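Local coordinates for protein delta-aminolevulinic acid dehydratase (Toxoplasma gondii ME49, PDB 3OBK) that condenses two molecules of 5-aminolevulinic acid into the pyrrole porphobilinogen, an early step of tetrapyrrole biosynthesis, and assembles as an octamer, at residues S45-L50 against A328-Y333; K88-F93 against P127-L132. One frame throughout, in Å; residues are numbered along the deposited sequence.

Contact 1 (S45-L50 against A328-Y333); sequences SLIYPL and AVATYY. With PBG (3-[5-(aminomethyl)-4-(carboxymethyl)-1H-pyrrol-3-yl]propanoic acid), chain L.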
ATOM      1  N   SER A  45      -4.570 -15.730 -27.710  1.00 11.31           N
ATOM      2  CA  SER A  45      -4.050 -15.804 -26.362  1.00 11.43           C
ATOM      3  C   SER A  45      -3.790 -17.267 -25.964  1.00 11.20           C
ATOM      4  O   SER A  45      -3.313 -17.529 -24.862  1.00 12.21           O
ATOM      5  CB  SER A  45      -5.009 -15.131 -25.357  1.00 11.53           C
ATOM      6  OG  SER A  45      -5.147 -13.712 -25.595  1.00 13.03           O
ATOM      7  N   LEU A  46      -4.053 -18.219 -26.849  1.00 10.70           N
ATOM      8  CA  LEU A  46      -3.817 -19.629 -26.536  1.00 10.16           C
ATOM      9  C   LEU A  46      -2.530 -20.148 -27.201  1.00 10.12           C
ATOM     10  O   LEU A  46      -2.228 -19.809 -28.348  1.00 10.56           O
ATOM     11  CB  LEU A  46      -5.009 -20.485 -26.976  1.00 10.18           C
ATOM     12  CG  LEU A  46      -6.402 -20.023 -26.505  1.00 11.27           C
ATOM     13  CD1 LEU A  46      -7.520 -20.939 -27.005  1.00  7.88           C
ATOM     14  CD2 LEU A  46      -6.473 -19.830 -24.941  1.00  9.13           C
ATOM     15  N   ILE A  47      -1.785 -20.958 -26.447  1.00  9.55           N
ATOM     16  CA  ILE A  47      -0.600 -21.644 -26.906  1.00  9.39           C
ATOM     17  C   ILE A  47      -0.941 -23.134 -27.000  1.00  9.73           C
ATOM     18  O   ILE A  47      -1.464 -23.723 -26.042  1.00  9.96           O
ATOM     19  CB  ILE A  47       0.570 -21.454 -25.911  1.00  8.59           C
ATOM     20  CG1 ILE A  47       0.836 -19.972 -25.640  1.00  8.59           C
ATOM     21  CG2 ILE A  47       1.790 -22.045 -26.441  1.00  7.55           C
ATOM     22  CD1 ILE A  47       1.810 -19.718 -24.540  1.00  6.79           C
ATOM     23  N   TYR A  48      -0.631 -23.755 -28.132  1.00  9.65           N
ATOM     24  CA  TYR A  48      -1.001 -25.144 -28.362  1.00  9.86           C
ATOM     25  C   TYR A  48       0.234 -26.033 -28.261  1.00 10.05           C
ATOM     26  O   TYR A  48       1.168 -25.895 -29.059  1.00  9.87           O
ATOM     27  CB  TYR A  48      -1.632 -25.262 -29.760  1.00 10.69           C
ATOM     28  CG  TYR A  48      -2.261 -26.596 -30.127  1.00 10.56           C
ATOM     29  CD1 TYR A  48      -2.789 -27.428 -29.159  1.00 11.65           C
ATOM     30  CD2 TYR A  48      -2.376 -26.990 -31.456  1.00 11.54           C
ATOM     31  CE1 TYR A  48      -3.387 -28.628 -29.489  1.00 13.15           C
ATOM     32  CE2 TYR A  48      -2.999 -28.203 -31.809  1.00 13.31           C
ATOM     33  CZ  TYR A  48      -3.497 -29.013 -30.801  1.00 14.09           C
ATOM     34  OH  TYR A  48      -4.081 -30.223 -31.049  1.00 15.80           O
ATOM     35  N   PRO A  49       0.261 -26.947 -27.284  1.00 10.10           N
ATOM     36  CA  PRO A  49       1.452 -27.764 -27.139  1.00 10.69           C
ATOM     37  C   PRO A  49       1.335 -29.125 -27.821  1.00 10.65           C
ATOM     38  O   PRO A  49       0.344 -29.825 -27.619  1.00 10.30           O
ATOM     39  CB  PRO A  49       1.596 -27.924 -25.607  1.00 10.34           C
ATOM     40  CG  PRO A  49       0.437 -27.213 -24.986  1.00 10.28           C
ATOM     41  CD  PRO A  49      -0.590 -27.089 -26.100  1.00 10.86           C
ATOM     42  N   LEU A  50       2.350 -29.473 -28.613  1.00 10.27           N
ATOM     43  CA  LEU A  50       2.324 -30.692 -29.417  1.00 10.82           C
ATOM     44  C   LEU A  50       3.558 -31.559 -29.199  1.00 11.15           C
ATOM     45  O   LEU A  50       4.613 -31.086 -28.745  1.00  9.32           O
ATOM     46  CB  LEU A  50       2.216 -30.359 -30.900  1.00 11.23           C
ATOM     47  CG  LEU A  50       0.979 -29.545 -31.310  1.00 10.79           C
ATOM     48  CD1 LEU A  50       1.167 -28.953 -32.681  1.00  9.44           C
ATOM     49  CD2 LEU A  50      -0.289 -30.431 -31.217  1.00 11.07           C
ATOM     50  N   ALA A 328      -1.480 -15.266 -21.562  1.00  8.99           N
ATOM     51  CA  ALA A 328      -1.581 -16.397 -22.508  1.00  9.10           C
ATOM     52  C   ALA A 328      -1.754 -17.645 -21.692  1.00  9.20           C
ATOM     53  O   ALA A 328      -1.289 -17.688 -20.552  1.00  9.57           O
ATOM     54  CB  ALA A 328      -0.333 -16.506 -23.354  1.00  8.64           C
ATOM     55  N   VAL A 329      -2.391 -18.663 -22.268  1.00  9.15           N
ATOM     56  CA  VAL A 329      -2.558 -19.959 -21.608  1.00  8.99           C
ATOM     57  C   VAL A 329      -2.055 -21.054 -22.540  1.00  9.18           C
ATOM     58  O   VAL A 329      -2.467 -21.111 -23.674  1.00  9.46           O
ATOM     59  CB  VAL A 329      -4.053 -20.199 -21.327  1.00  9.34           C
ATOM     60  CG1 VAL A 329      -4.277 -21.505 -20.609  1.00  8.96           C
ATOM     61  CG2 VAL A 329      -4.634 -19.004 -20.508  1.00  9.58           C
ATOM     62  N   ALA A 330      -1.142 -21.904 -22.076  1.00  9.09           N
ATOM     63  CA  ALA A 330      -0.726 -23.075 -22.843  1.00  9.28           C
ATOM     64  C   ALA A 330      -1.743 -24.178 -22.536  1.00  9.73           C
ATOM     65  O   ALA A 330      -1.944 -24.519 -21.372  1.00 10.91           O
ATOM     66  CB  ALA A 330       0.683 -23.504 -22.468  1.00  8.41           C
ATOM     67  N   THR A 331      -2.420 -24.721 -23.543  1.00  9.79           N
ATOM     68  CA  THR A 331      -3.431 -25.740 -23.246  1.00  9.65           C
ATOM     69  C   THR A 331      -3.606 -26.713 -24.375  1.00  9.79           C
ATOM     70  O   THR A 331      -3.657 -26.300 -25.507  1.00 10.43           O
ATOM     71  CB  THR A 331      -4.815 -25.109 -22.873  1.00 10.13           C
ATOM     72  OG1 THR A 331      -5.808 -26.138 -22.747  1.00 10.10           O
ATOM     73  CG2 THR A 331      -5.247 -24.096 -23.910  1.00  9.07           C
ATOM     74  N   TYR A 332      -3.728 -28.008 -24.056  1.00 10.03           N
ATOM     75  CA  TYR A 332      -3.938 -29.044 -25.073  1.00  9.87           C
ATOM     76  C   TYR A 332      -5.329 -28.903 -25.707  1.00 10.27           C
ATOM     77  O   TYR A 332      -5.584 -29.472 -26.776  1.00 11.25           O
ATOM     78  CB  TYR A 332      -3.681 -30.447 -24.493  1.00  9.36           C
ATOM     79  CG  TYR A 332      -2.283 -30.572 -23.940  1.00  8.96           C
ATOM     80  CD1 TYR A 332      -1.202 -30.741 -24.775  1.00  8.98           C
ATOM     81  CD2 TYR A 332      -2.042 -30.454 -22.579  1.00  9.12           C
ATOM     82  CE1 TYR A 332       0.061 -30.832 -24.280  1.00  8.87           C
ATOM     83  CE2 TYR A 332      -0.780 -30.541 -22.059  1.00  8.70           C
ATOM     84  CZ  TYR A 332       0.291 -30.726 -22.912  1.00  9.41           C
ATOM     85  OH  TYR A 332       1.578 -30.798 -22.396  1.00  8.66           O
ATOM     86  N   TYR A 333      -6.208 -28.111 -25.093  1.00 10.20           N
ATOM     87  CA  TYR A 333      -7.504 -27.750 -25.717  1.00 10.45           C
ATOM     88  C   TYR A 333      -7.459 -26.513 -26.637  1.00 10.30           C
ATOM     89  O   TYR A 333      -8.494 -26.032 -27.067  1.00 10.15           O
ATOM     90  CB  TYR A 333      -8.564 -27.491 -24.633  1.00 10.44           C
ATOM     91  CG  TYR A 333      -9.281 -28.713 -24.163  1.00 10.63           C
ATOM     92  CD1 TYR A 333     -10.192 -29.376 -24.978  1.00 11.28           C
ATOM     93  CD2 TYR A 333      -9.086 -29.196 -22.895  1.00 11.16           C
ATOM     94  CE1 TYR A 333     -10.870 -30.506 -24.518  1.00 11.76           C
ATOM     95  CE2 TYR A 333      -9.752 -30.334 -22.435  1.00 10.80           C
ATOM     96  CZ  TYR A 333     -10.637 -30.976 -23.235  1.00 11.45           C
ATOM     97  OH  TYR A 333     -11.277 -32.091 -22.733  1.00 12.70           O
TER
HETATM   98  CHA PBG L 360       9.897 -31.004 -18.699  1.00 19.71           C
HETATM   99  C1A PBG L 360       8.443 -30.700 -18.847  1.00 19.58           C
HETATM  100  C2A PBG L 360       7.398 -31.296 -18.146  1.00 19.49           C
HETATM  101  C3A PBG L 360       6.240 -30.698 -18.609  1.00 16.46           C
HETATM  102  C4A PBG L 360       6.616 -29.709 -19.499  1.00 18.81           C
HETATM  103  NA  PBG L 360       7.947 -29.747 -19.648  1.00 19.44           N
HETATM  104  C5A PBG L 360       7.444 -32.481 -17.211  1.00 21.31           C
HETATM  105  C6A PBG L 360       8.101 -32.280 -15.915  1.00 19.95           C
HETATM  106  O1A PBG L 360       8.879 -31.294 -15.820  1.00 22.89           O
HETATM  107  O2A PBG L 360       7.944 -33.116 -14.996  1.00 16.92           O
HETATM  108  C7A PBG L 360       4.865 -31.070 -18.208  1.00 14.72           C
HETATM  109  C8A PBG L 360       3.757 -30.526 -19.029  1.00 12.13           C
HETATM  110  C9A PBG L 360       2.416 -31.108 -18.854  1.00  9.48           C
HETATM  111  O3A PBG L 360       1.619 -30.976 -19.778  1.00 14.05           O
HETATM  112  O4A PBG L 360       2.139 -31.944 -17.981  1.00  9.26           O
HETATM  113  N1  PBG L 360      10.750 -29.985 -18.180  1.00 18.89           N

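Contact 2 (K88-F93 against P127-L132); sequences KAFMLF and PDVLLL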
ATOM      1  N   LYS A  88      -1.788 -18.922 -32.948  1.00 12.83           N
ATOM      2  CA  LYS A  88      -0.547 -18.483 -33.568  1.00 14.09           C
ATOM      3  C   LYS A  88       0.693 -19.060 -32.897  1.00 13.94           C
ATOM      4  O   LYS A  88       1.750 -19.116 -33.533  1.00 15.05           O
ATOM      5  CB  LYS A  88      -0.498 -16.937 -33.643  1.00 14.64           C
ATOM      6  CG  LYS A  88      -1.066 -16.376 -34.983  1.00 16.11           C
ATOM      7  CD  LYS A  88      -2.290 -15.539 -34.826  1.00 17.94           C
ATOM      8  CE  LYS A  88      -2.578 -14.708 -36.082  1.00 18.35           C
ATOM      9  NZ  LYS A  88      -1.941 -13.323 -36.056  1.00 18.04           N
ATOM     10  N   ALA A  89       0.563 -19.548 -31.659  1.00 13.35           N
ATOM     11  CA  ALA A  89       1.732 -19.992 -30.878  1.00 12.74           C
ATOM     12  C   ALA A  89       1.700 -21.462 -30.516  1.00 12.27           C
ATOM     13  O   ALA A  89       0.738 -21.956 -29.955  1.00 12.40           O
ATOM     14  CB  ALA A  89       1.861 -19.165 -29.619  1.00 12.18           C
ATOM     15  N   PHE A  90       2.806 -22.135 -30.769  1.00 12.48           N
ATOM     16  CA  PHE A  90       2.875 -23.577 -30.671  1.00 12.96           C
ATOM     17  C   PHE A  90       4.140 -23.963 -29.941  1.00 13.55           C
ATOM     18  O   PHE A  90       5.228 -23.472 -30.238  1.00 14.17           O
ATOM     19  CB  PHE A  90       2.896 -24.211 -32.069  1.00 13.43           C
ATOM     20  CG  PHE A  90       1.742 -23.826 -32.923  1.00 12.22           C
ATOM     21  CD1 PHE A  90       0.644 -24.631 -33.001  1.00 13.24           C
ATOM     22  CD2 PHE A  90       1.743 -22.642 -33.617  1.00 12.14           C
ATOM     23  CE1 PHE A  90      -0.426 -24.274 -33.776  1.00 13.78           C
ATOM     24  CE2 PHE A  90       0.678 -22.273 -34.380  1.00 12.34           C
ATOM     25  CZ  PHE A  90      -0.420 -23.085 -34.447  1.00 13.05           C
ATOM     26  N   MET A  91       3.993 -24.860 -28.994  1.00 13.96           N
ATOM     27  CA  MET A  91       5.085 -25.275 -28.141  1.00 15.01           C
ATOM     28  C   MET A  91       5.365 -26.715 -28.586  1.00 15.06           C
ATOM     29  O   MET A  91       4.427 -27.472 -28.808  1.00 15.62           O
ATOM     30  CB  MET A  91       4.579 -25.164 -26.694  1.00 15.04           C
ATOM     31  CG  MET A  91       5.561 -25.150 -25.563  1.00 18.29           C
ATOM     32  SD  MET A  91       4.687 -24.788 -23.967  1.00 24.01           S
ATOM     33  CE  MET A  91       4.884 -23.020 -23.731  1.00 17.97           C
ATOM     34  N   LEU A  92       6.632 -27.088 -28.742  1.00 15.55           N
ATOM     35  CA  LEU A  92       7.003 -28.409 -29.278  1.00 16.30           C
ATOM     36  C   LEU A  92       7.851 -29.258 -28.346  1.00 15.91           C
ATOM     37  O   LEU A  92       8.904 -28.843 -27.882  1.00 16.87           O
ATOM     38  CB  LEU A  92       7.786 -28.270 -30.586  1.00 17.04           C
ATOM     39  CG  LEU A  92       7.298 -27.299 -31.644  1.00 17.70           C
ATOM     40  CD1 LEU A  92       8.305 -27.364 -32.762  1.00 20.47           C
ATOM     41  CD2 LEU A  92       5.885 -27.636 -32.125  1.00 17.99           C
ATOM     42  N   PHE A  93       7.411 -30.478 -28.127  1.00 15.67           N
ATOM     43  CA  PHE A  93       8.110 -31.404 -27.277  1.00 15.54           C
ATOM     44  C   PHE A  93       8.491 -32.632 -28.112  1.00 16.16           C
ATOM     45  O   PHE A  93       7.683 -33.117 -28.889  1.00 16.32           O
ATOM     46  CB  PHE A  93       7.185 -31.823 -26.150  1.00 15.21           C
ATOM     47  CG  PHE A  93       6.768 -30.706 -25.244  1.00 14.17           C
ATOM     48  CD1 PHE A  93       7.616 -30.245 -24.250  1.00 14.80           C
ATOM     49  CD2 PHE A  93       5.503 -30.184 -25.318  1.00 12.68           C
ATOM     50  CE1 PHE A  93       7.207 -29.252 -23.382  1.00 12.90           C
ATOM     51  CE2 PHE A  93       5.080 -29.214 -24.450  1.00 12.36           C
ATOM     52  CZ  PHE A  93       5.912 -28.740 -23.491  1.00 12.94           C
ATOM     53  N   PRO A 127       6.153 -19.713 -42.503  1.00 31.56           N
ATOM     54  CA  PRO A 127       7.296 -18.864 -42.110  1.00 31.49           C
ATOM     55  C   PRO A 127       7.064 -17.848 -40.998  1.00 30.53           C
ATOM     56  O   PRO A 127       8.041 -17.435 -40.346  1.00 30.47           O
ATOM     57  CB  PRO A 127       7.656 -18.151 -43.408  1.00 32.57           C
ATOM     58  CG  PRO A 127       7.242 -19.117 -44.472  1.00 33.15           C
ATOM     59  CD  PRO A 127       5.977 -19.740 -43.967  1.00 32.59           C
ATOM     60  N   ASP A 128       5.807 -17.482 -40.759  1.00 29.61           N
ATOM     61  CA  ASP A 128       5.462 -16.549 -39.692  1.00 29.00           C
ATOM     62  C   ASP A 128       4.933 -17.232 -38.414  1.00 27.79           C
ATOM     63  O   ASP A 128       4.434 -16.548 -37.506  1.00 27.14           O
ATOM     64  CB  ASP A 128       4.430 -15.550 -40.212  1.00 29.84           C
ATOM     65  CG  ASP A 128       3.090 -16.196 -40.554  1.00 31.23           C
ATOM     66  OD1 ASP A 128       2.144 -15.449 -40.829  1.00 32.35           O
ATOM     67  OD2 ASP A 128       2.973 -17.443 -40.553  1.00 34.53           O
ATOM     68  N   VAL A 129       5.017 -18.565 -38.339  1.00 26.66           N
ATOM     69  CA  VAL A 129       4.493 -19.298 -37.170  1.00 25.04           C
ATOM     70  C   VAL A 129       5.284 -18.902 -35.926  1.00 23.24           C
ATOM     71  O   VAL A 129       6.486 -18.654 -36.009  1.00 23.24           O
ATOM     72  CB  VAL A 129       4.549 -20.877 -37.379  1.00 25.51           C
ATOM     73  CG1 VAL A 129       6.010 -21.400 -37.387  1.00 24.88           C
ATOM     74  CG2 VAL A 129       3.698 -21.634 -36.328  1.00 22.85           C
ATOM     75  N   LEU A 130       4.619 -18.836 -34.780  1.00 21.32           N
ATOM     76  CA  LEU A 130       5.330 -18.626 -33.504  1.00 19.79           C
ATOM     77  C   LEU A 130       5.688 -19.963 -32.793  1.00 18.06           C
ATOM     78  O   LEU A 130       4.811 -20.696 -32.366  1.00 16.66           O
ATOM     79  CB  LEU A 130       4.492 -17.733 -32.598  1.00 19.23           C
ATOM     80  CG  LEU A 130       5.257 -17.008 -31.501  1.00 19.45           C
ATOM     81  CD1 LEU A 130       6.180 -15.977 -32.141  1.00 20.12           C
ATOM     82  CD2 LEU A 130       4.287 -16.355 -30.517  1.00 18.04           C
ATOM     83  N   LEU A 131       6.977 -20.275 -32.685  1.00 17.24           N
ATOM     84  CA  LEU A 131       7.417 -21.538 -32.076  1.00 16.51           C
ATOM     85  C   LEU A 131       8.125 -21.344 -30.745  1.00 15.73           C
ATOM     86  O   LEU A 131       9.017 -20.535 -30.622  1.00 14.69           O
ATOM     87  CB  LEU A 131       8.332 -22.307 -33.024  1.00 16.98           C
ATOM     88  CG  LEU A 131       7.791 -22.559 -34.428  1.00 17.52           C
ATOM     89  CD1 LEU A 131       8.787 -23.389 -35.248  1.00 17.35           C
ATOM     90  CD2 LEU A 131       6.397 -23.217 -34.381  1.00 17.30           C
ATOM     91  N   LEU A 132       7.700 -22.108 -29.747  1.00 15.98           N
ATOM     92  CA  LEU A 132       8.266 -22.055 -28.406  1.00 15.56           C
ATOM     93  C   LEU A 132       8.790 -23.452 -28.112  1.00 15.66           C
ATOM     94  O   LEU A 132       8.023 -24.398 -28.094  1.00 15.39           O
ATOM     95  CB  LEU A 132       7.176 -21.700 -27.379  1.00 15.26           C
ATOM     96  CG  LEU A 132       6.513 -20.317 -27.296  1.00 15.32           C
ATOM     97  CD1 LEU A 132       6.043 -19.833 -28.692  1.00 13.15           C
ATOM     98  CD2 LEU A 132       5.312 -20.345 -26.278  1.00 12.59           C
TER

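Contact 1 (S45-L50 against A328-Y333)
Pro49 lays its CG over one face of the Tyr332 ring, 4.0 Å from the ring centroid, in a CH-pi contact, and the same tyrosine hands its hydroxyl to the bound product. The two side chains cross at about a right angle, with Pro49 CB 3.5 Å from Tyr332 CE1. A chi1 of -58° sets the Tyr332 ring beside its own backbone N, from where it bends back to Pro49 although CB leaves the backbone on the far side. At the ring's edge and in its plane, Tyr332 OH donates to PBG O3A at 2.6 Å; this oxygen belongs to the propanoate carboxylate, and Tyr290 shares the hydroxyl. A flat ring with one polar end thus serves both an apolar neighbour and a ligand anion.

Behind this lies the seam that closes the TIM barrel, where the strand containing Leu46 to Leu50 runs parallel to the barrel's last strand, 328-331. Ile47 is held by both its backbone N and its backbone O: its N donates to Val329 O at 2.9 Å, almost straight at 171°, and its O accepts from Thr331 N at 2.9 Å. Val329 N reaches Ser45 O one step earlier. Ala330 is small enough to sit directly beside branched Ile47, their CB atoms 4.0 Å apart. Having no N-H to offer, Pro49 brings CD to 3.2 Å from Thr331 O instead. Thr331 OG1 accepts from Tyr333 N in an ST turn that leads into helix 334-346.

Contact 2 (K88-F93 against P127-L132)
Lys88 O, Leu130 O, Phe90 O and Leu132 O each receive one backbone N-H from across this parallel pair, the donors being Leu130, Phe90, Leu132 and Leu92 in turn. The bonds step from one strand to the other. Phe90 is held at both its N and its O, the bonds to Leu130 O and from Leu132 N each measuring 2.9 Å; the bonds at the two ends, Leu130 N to Lys88 O and Leu92 N to Leu132 O, are both 3.1 Å. Ala89 O and both N and O of Met91 are bonded on the other side, to Tyr48 and Leu50 of strand 46-53, while Leu131 N finds a side-chain acceptor in Asp178.

Strands 89-95 and 130-135, joined through helix 114-125, form a right-handed beta-alpha-beta crossover of the TIM barrel. Alternation sends Ala89, Met91, Leu130 and Leu132 to one face, and Phe90 and Leu131 to the other, where helices 72-84 and 114-125 pack. On the first face Ala89 is short enough to admit Leu130 CD2 at 3.8 Å from its CB. Flexible Met91, with CG anti to the backbone N (chi1 -163°) and the chain bent at its thioether, brings CE to 3.7 Å from Leu132 CD2.

On the helix-covered face the Phe90 and Val129 side chains cross at about a right angle, Phe90 CD2 lying 3.5 Å from Val129 CG2. Leu130 O, which already accepts from Phe90 N, also lies in the plane of the Phe90 ring at its edge. Just before the strand, Lys88 extends into partly open surroundings, and NZ is hydrogen-bonded to Gln34 of a neighbouring subunit.

How the contacts relate
The centres of the two contacts lie about 10 Å apart in one curled sheet, with strand 89-95 directly beside strand 46-53. Along the chain the order of segments is 45-50, 88-93, 127-132 and 328-333, so contact 2 falls within the long excursion that contact 1 brings to an end by pairing the barrel's first and last strands. Probable hydrogen bonds from Leu50 N to Met91 O and from Tyr48 N to Ala89 O tie the two pairs together, making four neighbouring strands of the sheet, 328-331, 46-53, 89-95 and 130-135. Both contacts touch the second subunit, and each contributes a pocket residue, Tyr332 and Phe93, that meets porphobilinogen.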